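Local coordinates for protein lysine-sensitive aspartokinase 3 (Escherichia coli, PDB 2J0W) that catalyses the ATP-dependent phosphorylation of L-aspartate to 4-phospho-L-aspartate, a lysine-inhibited step of lysine biosynthesis in the bacterium, at residues Pro81-Ile84 / Arg85-Glu89; Phe126-Ile129 / Leu130-Arg133. All coordinates share one frame; numbering follows the deposited sequence.

Interaction 1 of 2, residues Pro81-Ile84 / Arg85-Glu89; sequences PNVI and REEIE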
loop_
_atom_site.group_PDB
_atom_site.type_symbol
_atom_site.label_atom_id
_atom_site.label_comp_id
_atom_site.label_asym_id
_atom_site.label_seq_id
_atom_site.Cartn_x
_atom_site.Cartn_y
_atom_site.Cartn_z
ATOM N N PRO A 81 -34.755 -47.796 1.251
ATOM C CA PRO A 81 -34.855 -46.489 1.894
ATOM C C PRO A 81 -35.330 -46.451 3.338
ATOM O O PRO A 81 -35.467 -45.372 3.904
ATOM C CB PRO A 81 -35.814 -45.750 0.976
ATOM C CG PRO A 81 -36.762 -46.850 0.565
ATOM C CD PRO A 81 -35.800 -47.961 0.223
ATOM N N ASN A 82 -35.571 -47.603 3.944
ATOM C CA ASN A 82 -36.086 -47.618 5.312
ATOM C C ASN A 82 -35.121 -47.177 6.396
ATOM O O ASN A 82 -35.456 -46.342 7.241
ATOM C CB ASN A 82 -36.599 -49.005 5.644
ATOM C CG ASN A 82 -37.258 -49.655 4.467
ATOM O OD1 ASN A 82 -38.313 -49.213 4.005
ATOM N ND2 ASN A 82 -36.623 -50.700 3.947
ATOM N N VAL A 83 -33.922 -47.734 6.385
ATOM C CA VAL A 83 -32.965 -47.376 7.406
ATOM C C VAL A 83 -32.632 -45.873 7.451
ATOM O O VAL A 83 -32.908 -45.201 8.450
ATOM C CB VAL A 83 -31.689 -48.217 7.245
ATOM C CG1 VAL A 83 -30.948 -47.822 5.981
ATOM C CG2 VAL A 83 -30.825 -48.074 8.483
ATOM N N ILE A 84 -32.070 -45.333 6.374
ATOM C CA ILE A 84 -31.695 -43.923 6.362
ATOM C C ILE A 84 -32.860 -42.968 6.548
ATOM O O ILE A 84 -32.664 -41.801 6.888
ATOM C CB ILE A 84 -30.955 -43.559 5.075
ATOM C CG1 ILE A 84 -31.737 -44.072 3.870
ATOM C CG2 ILE A 84 -29.561 -44.153 5.103
ATOM C CD1 ILE A 84 -30.978 -43.963 2.583
ATOM N N ARG A 85 -34.072 -43.457 6.330
ATOM C CA ARG A 85 -35.236 -42.611 6.499
ATOM C C ARG A 85 -35.325 -42.218 7.976
ATOM O O ARG A 85 -35.595 -41.062 8.296
ATOM C CB ARG A 85 -36.493 -43.360 6.062
ATOM C CG ARG A 85 -37.744 -42.503 5.969
ATOM C CD ARG A 85 -38.930 -43.367 5.587
ATOM N NE ARG A 85 -38.771 -43.941 4.254
ATOM C CZ ARG A 85 -39.378 -45.049 3.841
ATOM N NH1 ARG A 85 -40.183 -45.710 4.665
ATOM N NH2 ARG A 85 -39.193 -45.487 2.603
ATOM N N GLU A 86 -35.084 -43.184 8.863
ATOM C CA GLU A 86 -35.120 -42.954 10.307
ATOM C C GLU A 86 -34.216 -41.785 10.650
ATOM O O GLU A 86 -34.616 -40.822 11.316
ATOM C CB GLU A 86 -34.584 -44.169 11.059
ATOM C CG GLU A 86 -35.603 -45.228 11.404
ATOM C CD GLU A 86 -34.974 -46.402 12.139
ATOM O OE1 GLU A 86 -33.960 -46.198 12.845
ATOM O OE2 GLU A 86 -35.501 -47.527 12.025
ATOM N N GLU A 87 -32.977 -41.918 10.190
ATOM C CA GLU A 87 -31.921 -40.947 10.412
ATOM C C GLU A 87 -32.251 -39.596 9.823
ATOM O O GLU A 87 -32.207 -38.583 10.520
ATOM C CB GLU A 87 -30.628 -41.490 9.815
ATOM C CG GLU A 87 -30.235 -42.838 10.414
ATOM C CD GLU A 87 -29.122 -43.544 9.652
ATOM O OE1 GLU A 87 -28.600 -42.973 8.671
ATOM O OE2 GLU A 87 -28.766 -44.679 10.041
ATOM N N ILE A 88 -32.578 -39.580 8.536
ATOM C CA ILE A 88 -32.925 -38.332 7.887
ATOM C C ILE A 88 -33.998 -37.646 8.721
ATOM O O ILE A 88 -33.924 -36.441 8.965
ATOM C CB ILE A 88 -33.471 -38.542 6.460
ATOM C CG1 ILE A 88 -32.441 -39.269 5.589
ATOM C CG2 ILE A 88 -33.803 -37.192 5.837
ATOM C CD1 ILE A 88 -31.104 -38.582 5.484
ATOM N N GLU A 89 -34.986 -38.419 9.164
ATOM C CA GLU A 89 -36.077 -37.886 9.973
ATOM C C GLU A 89 -35.551 -37.225 11.242
ATOM O O GLU A 89 -36.063 -36.185 11.667
ATOM C CB GLU A 89 -37.056 -38.995 10.350
ATOM C CG GLU A 89 -37.910 -39.519 9.206
ATOM C CD GLU A 89 -38.812 -38.463 8.605
ATOM O OE1 GLU A 89 -39.272 -37.562 9.342
ATOM O OE2 GLU A 89 -39.076 -38.550 7.389
#

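Interaction 2 of 2, residues Phe126-Ile129 / Leu130-Arg133; sequences FVEI and LRER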
loop_
_atom_site.group_PDB
_atom_site.type_symbol
_atom_site.label_atom_id
_atom_site.label_comp_id
_atom_site.label_asym_id
_atom_site.label_seq_id
_atom_site.Cartn_x
_atom_site.Cartn_y
_atom_site.Cartn_z
ATOM N N PHE A 126 -25.035 -40.646 0.061
ATOM C CA PHE A 126 -24.040 -41.122 -0.878
ATOM C C PHE A 126 -23.568 -42.532 -0.529
ATOM O O PHE A 126 -23.475 -43.381 -1.418
ATOM C CB PHE A 126 -22.846 -40.172 -0.949
ATOM C CG PHE A 126 -22.016 -40.346 -2.193
ATOM C CD1 PHE A 126 -22.516 -39.964 -3.433
ATOM C CD2 PHE A 126 -20.750 -40.920 -2.133
ATOM C CE1 PHE A 126 -21.774 -40.151 -4.594
ATOM C CE2 PHE A 126 -20.001 -41.113 -3.287
ATOM C CZ PHE A 126 -20.513 -40.729 -4.519
ATOM N N VAL A 127 -23.283 -42.802 0.747
ATOM C CA VAL A 127 -22.824 -44.140 1.113
ATOM C C VAL A 127 -23.849 -45.161 0.658
ATOM O O VAL A 127 -23.492 -46.239 0.175
ATOM C CB VAL A 127 -22.590 -44.305 2.636
ATOM C CG1 VAL A 127 -21.642 -43.243 3.121
ATOM C CG2 VAL A 127 -23.898 -44.247 3.395
ATOM N N GLU A 128 -25.125 -44.803 0.797
ATOM C CA GLU A 128 -26.213 -45.680 0.393
ATOM C C GLU A 128 -26.223 -45.883 -1.111
ATOM O O GLU A 128 -26.514 -46.977 -1.596
ATOM C CB GLU A 128 -27.553 -45.118 0.853
ATOM C CG GLU A 128 -27.776 -45.281 2.341
ATOM C CD GLU A 128 -27.433 -46.683 2.817
ATOM O OE1 GLU A 128 -28.062 -47.653 2.336
ATOM O OE2 GLU A 128 -26.525 -46.812 3.666
ATOM N N ILE A 129 -25.908 -44.832 -1.858
ATOM C CA ILE A 129 -25.868 -44.963 -3.298
ATOM C C ILE A 129 -24.700 -45.861 -3.698
ATOM O O ILE A 129 -24.739 -46.515 -4.742
ATOM C CB ILE A 129 -25.733 -43.594 -3.972
ATOM C CG1 ILE A 129 -27.121 -42.999 -4.183
ATOM C CG2 ILE A 129 -25.018 -43.723 -5.290
ATOM C CD1 ILE A 129 -27.132 -41.795 -5.094
ATOM N N LEU A 130 -23.670 -45.902 -2.858
ATOM C CA LEU A 130 -22.499 -46.720 -3.140
ATOM C C LEU A 130 -22.694 -48.178 -2.750
ATOM O O LEU A 130 -22.193 -49.075 -3.435
ATOM C CB LEU A 130 -21.264 -46.159 -2.435
ATOM C CG LEU A 130 -20.740 -44.824 -2.960
ATOM C CD1 LEU A 130 -19.404 -44.520 -2.319
ATOM C CD2 LEU A 130 -20.582 -44.892 -4.462
ATOM N N ARG A 131 -23.408 -48.419 -1.653
ATOM C CA ARG A 131 -23.676 -49.785 -1.211
ATOM C C ARG A 131 -24.785 -50.441 -2.035
ATOM O O ARG A 131 -24.931 -51.661 -2.040
ATOM C CB ARG A 131 -24.042 -49.800 0.272
ATOM C CG ARG A 131 -22.862 -49.508 1.148
ATOM C CD ARG A 131 -23.205 -49.624 2.602
ATOM N NE ARG A 131 -22.015 -49.456 3.426
ATOM C CZ ARG A 131 -22.024 -49.431 4.754
ATOM N NH1 ARG A 131 -23.168 -49.564 5.417
ATOM N NH2 ARG A 131 -20.888 -49.276 5.422
ATOM N N GLU A 132 -25.563 -49.620 -2.729
ATOM C CA GLU A 132 -26.641 -50.120 -3.570
ATOM C C GLU A 132 -25.969 -50.743 -4.794
ATOM O O GLU A 132 -26.630 -51.300 -5.675
ATOM C CB GLU A 132 -27.551 -48.970 -3.997
ATOM C CG GLU A 132 -28.891 -49.404 -4.556
ATOM C CD GLU A 132 -29.940 -48.310 -4.459
ATOM O OE1 GLU A 132 -30.200 -47.628 -5.477
ATOM O OE2 GLU A 132 -30.497 -48.134 -3.353
ATOM N N ARG A 133 -24.641 -50.644 -4.830
ATOM C CA ARG A 133 -23.834 -51.196 -5.910
ATOM C C ARG A 133 -22.846 -52.214 -5.372
ATOM O O ARG A 133 -21.840 -52.499 -6.024
ATOM C CB ARG A 133 -23.031 -50.107 -6.601
ATOM C CG ARG A 133 -23.825 -48.969 -7.159
ATOM C CD ARG A 133 -22.894 -48.064 -7.924
ATOM N NE ARG A 133 -23.620 -47.021 -8.630
ATOM C CZ ARG A 133 -23.086 -46.271 -9.586
ATOM N NH1 ARG A 133 -21.823 -46.460 -9.940
ATOM N NH2 ARG A 133 -23.812 -45.335 -10.187
#

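Interaction 1 of 2, residues Pro81-Ile84 / Arg85-Glu89
The side chain of R85 folds back over P81 and N82 at the opening turn of helix 82-102. Its CB sits against two carbonyl oxygens, 3.1 Å from P81 O and 3.4 Å from N82 O. CG, anti to the backbone N (chi1 -170°), leads the chain outward, and from CD on, with a bend at chi3 (-64°), it returns and lays the guanidinium alongside the proline. NE passes P81 O at 3.6 Å, and this oxygen lies with N82 N over one face of the guanidinium. At the tip, NH2 rests on the proline ring, 3.5 Å from P81 CG, while NH1 stays 4.0 Å from N82 OD1, with the amide and guanidinium planes nearly perpendicular. This first turn belongs to a helix of the amino acid kinase domain that packs one face on helices 57-75 and 108-131 and carries R85 on its exposed part. R85 N makes two weak hydrogen bonds, to P81 O and N82 O, whereas E86 N bonds V83 O at 3.0 Å. On the inner side, I84 turns CG2 toward the carboxylate of E87, 3.9 Å from OE1. I84 is buried against L125 and E128 of helix 108-131 and L75 of helix 57-75, whereas I88, one turn on, packs on M121.

Interaction 2 of 2, residues Phe126-Ile129 / Leu130-Arg133
The phenyl ring of F126 meets the isobutyl group of L130 one turn later, the two side chains running obliquely to each other. Contact falls on the CD2-CE2 side of the ring, where CE2 lies 3.6 Å from L130 CD1 and 3.8 Å from L130 CG. The other flat group, the R133 guanidinium, is carried on an extended chain whose CG passes I129 O at 3.6 Å; its NH1 forms a salt bridge with D25 and its NH2 a hydrogen bond with N21. L130 N donates to F126 O at 2.9 Å, and R131 N to V127 O at 2.8 Å. In the last turn E132 N makes a weak hydrogen bond to E128 O (N-H...O 132°), while the E132 carboxylate turns to R79 N. Replacing L130 by alanine removes the isobutyl group and is likely to open a gap beside the F126 ring, L178 and I180, leaving the phenyl less firmly held. M20 and A24 of helix 17-27 also border this pair. The contact spans the C-terminal end of helix 108-131 and the first loop residues after it, the helix laid against the parallel strands 137-139 and 178-182 as in the alpha/beta fold of the amino acid kinase family.

Interactions 1 and 2 occupy successive helices of the same kinase domain, their centres 14 Å apart, and they meet directly where I84 CD1 packs on E128 CG at 3.5 Å. Interaction 1 thus covers the side of helix 108-131 reached by helix 82-102, while interaction 2 joins that helix to the central sheet and helix 17-27. Neither touches the substrates. Interaction 2 comes near the nucleotide site: the F126 side chain is about 5 Å from that of F9, an ATP-binding residue, and about 13 Å from the bound ADP. E119, which binds aspartate, lies earlier on helix 108-131, its side chain about 10 Å from that of F126 and about 12 Å from that of I88.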